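Local atomic coordinates of endo-pectate lyase (Erwinia chrysanthemi, PDB entry 3B4N), a protein that probably cleaves polygalacturonate and methylated pectins internally by calcium-dependent beta-elimination, leaving oligosaccharides with unsaturated galacturonosyl ends. Residues D278-V283 and S294-K299. Numbering follows the deposited sequence.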
loop_
_atom_site.group_PDB
_atom_site.type_symbol
_atom_site.label_atom_id
_atom_site.label_comp_id
_atom_site.label_asym_id
_atom_site.label_seq_id
_atom_site.Cartn_x
_atom_site.Cartn_y
_atom_site.Cartn_z
ATOM N N ASP A 278 -0.059 9.977 11.252
ATOM C CA ASP A 278 -0.881 10.964 11.940
ATOM C C ASP A 278 -2.320 10.513 12.166
ATOM O O ASP A 278 -2.896 10.789 13.218
ATOM C CB ASP A 278 -0.842 12.297 11.192
ATOM C CG ASP A 278 0.549 12.900 11.159
ATOM O OD1 ASP A 278 1.244 12.857 12.195
ATOM O OD2 ASP A 278 0.951 13.427 10.105
ATOM N N SER A 279 -2.893 9.830 11.177
ATOM C CA SER A 279 -4.252 9.301 11.255
ATOM C C SER A 279 -4.392 8.282 10.139
ATOM O O SER A 279 -3.548 8.218 9.249
ATOM C CB SER A 279 -5.302 10.408 11.095
ATOM O OG SER A 279 -5.183 11.060 9.850
ATOM N N ILE A 280 -5.448 7.482 10.174
ATOM C CA ILE A 280 -5.619 6.469 9.149
ATOM C C ILE A 280 -6.514 6.901 7.985
ATOM O O ILE A 280 -6.065 6.924 6.837
ATOM C CB ILE A 280 -6.163 5.154 9.774
ATOM C CG1 ILE A 280 -5.184 4.637 10.832
ATOM C CG2 ILE A 280 -6.364 4.098 8.695
ATOM C CD1 ILE A 280 -3.811 4.280 10.290
ATOM N N ALA A 281 -7.752 7.282 8.284
ATOM C CA ALA A 281 -8.711 7.651 7.251
ATOM C C ALA A 281 -9.461 8.933 7.543
ATOM O O ALA A 281 -9.761 9.237 8.694
ATOM C CB ALA A 281 -9.712 6.524 7.079
ATOM N N GLY A 282 -9.776 9.662 6.476
ATOM C CA GLY A 282 -10.529 10.898 6.588
ATOM C C GLY A 282 -11.723 10.853 5.649
ATOM O O GLY A 282 -11.558 10.834 4.423
ATOM N N VAL A 283 -12.922 10.833 6.221
ATOM C CA VAL A 283 -14.160 10.781 5.447
ATOM C C VAL A 283 -14.904 12.105 5.497
ATOM O O VAL A 283 -14.877 12.802 6.513
ATOM C CB VAL A 283 -15.129 9.670 5.974
ATOM C CG1 VAL A 283 -14.516 8.294 5.765
ATOM C CG2 VAL A 283 -15.449 9.891 7.447
ATOM N N SER A 294 -10.962 -2.955 9.337
ATOM C CA SER A 294 -10.677 -4.069 10.239
ATOM C C SER A 294 -9.363 -4.693 9.777
ATOM O O SER A 294 -8.891 -4.412 8.669
ATOM C CB SER A 294 -11.809 -5.110 10.222
ATOM O OG SER A 294 -11.977 -5.708 8.948
ATOM N N GLY A 295 -8.766 -5.520 10.629
ATOM C CA GLY A 295 -7.507 -6.152 10.280
ATOM C C GLY A 295 -6.350 -5.174 10.216
ATOM O O GLY A 295 -5.354 -5.438 9.541
ATOM N N LEU A 296 -6.476 -4.056 10.924
ATOM C CA LEU A 296 -5.440 -3.027 10.932
ATOM C C LEU A 296 -4.517 -3.170 12.132
ATOM O O LEU A 296 -4.969 -3.185 13.273
ATOM C CB LEU A 296 -6.086 -1.641 10.943
ATOM C CG LEU A 296 -5.156 -0.427 11.000
ATOM C CD1 LEU A 296 -4.280 -0.355 9.758
ATOM C CD2 LEU A 296 -6.011 0.826 11.100
ATOM N N LYS A 297 -3.222 -3.285 11.866
ATOM C CA LYS A 297 -2.224 -3.429 12.921
ATOM C C LYS A 297 -1.334 -2.200 12.908
ATOM O O LYS A 297 -0.854 -1.779 11.859
ATOM C CB LYS A 297 -1.391 -4.695 12.693
ATOM C CG LYS A 297 -2.219 -5.972 12.735
ATOM C CD LYS A 297 -1.370 -7.204 12.482
ATOM C CE LYS A 297 -2.231 -8.457 12.487
ATOM N NZ LYS A 297 -1.443 -9.679 12.166
ATOM N N ILE A 298 -1.122 -1.607 14.075
ATOM C CA ILE A 298 -0.314 -0.405 14.154
ATOM C C ILE A 298 0.740 -0.514 15.249
ATOM O O ILE A 298 0.441 -0.883 16.386
ATOM C CB ILE A 298 -1.211 0.830 14.418
ATOM C CG1 ILE A 298 -2.195 1.011 13.247
ATOM C CG2 ILE A 298 -0.340 2.075 14.591
ATOM C CD1 ILE A 298 -3.269 2.069 13.485
ATOM N N LYS A 299 1.977 -0.193 14.895
ATOM C CA LYS A 299 3.077 -0.250 15.852
ATOM C C LYS A 299 2.748 0.575 17.096
ATOM O O LYS A 299 2.386 1.750 17.001
ATOM C CB LYS A 299 4.354 0.276 15.196
ATOM C CG LYS A 299 5.541 0.419 16.135
ATOM C CD LYS A 299 6.733 0.992 15.390
ATOM C CE LYS A 299 7.893 1.279 16.327
ATOM N NZ LYS A 299 9.011 1.950 15.610
#
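Ile280 meets Leu296 and Ile298 in the interior of the right-handed parallel beta-helix, where side chains from two walls of the solenoid converge. Strand 276-284 and strand 290-298 follow one another along the winding chain; the chain turns corners at Asp278 and Ile280, and the Ile280 side chain points inward. No hydrogen bond links the two segments; their backbones stay well apart, with CA of Ile280 and CA of Leu296 separated by 9.7 Å, and aliphatic side chains span the gap.

The contact is purely apolar. On strand 296-298 the side chains alternate: Leu296 and Ile298 turn inward while Lys297 between them lies on the outer surface. Both inward residues approach Ile280 tip to tip. The CD2 methyl of Leu296 lies over the fork of the isoleucine, 3.9 Å from Ile280 CG1 and 4.1 Å from Ile280 CG2. With CG anti to the backbone N (chi1 178°), Leu296 holds CD2 extended, nearly anti to CA, toward Ile280. In Ile280, CG1 lies anti to the carbonyl carbon (chi1 -60°); the CB-CG1 bond leads toward Ile298 and the CD1 methyl then bends aside (chi2 -62°), which leaves both CG1 and CD1 near the Ile298 CD1 methyl.

Residues of neighbouring turns pack against the same side chains. Leu250 of strand 246-253 and Val308 flank Ile280, whereas Ala271 and Val273 of strand 271-274 and Val341 of strand 341-343 pack beside the opposing pair. The backbone of Ile280 is hydrogen-bonded to Trp251, tying its strand to the adjacent turn. All three touching residues are buried, and the contact lies away from the calcium and zinc sites. At the ethyl end of Ile280, the terminal methyls Ile280 CD1 and Ile298 CD1 meet at 3.9 Å.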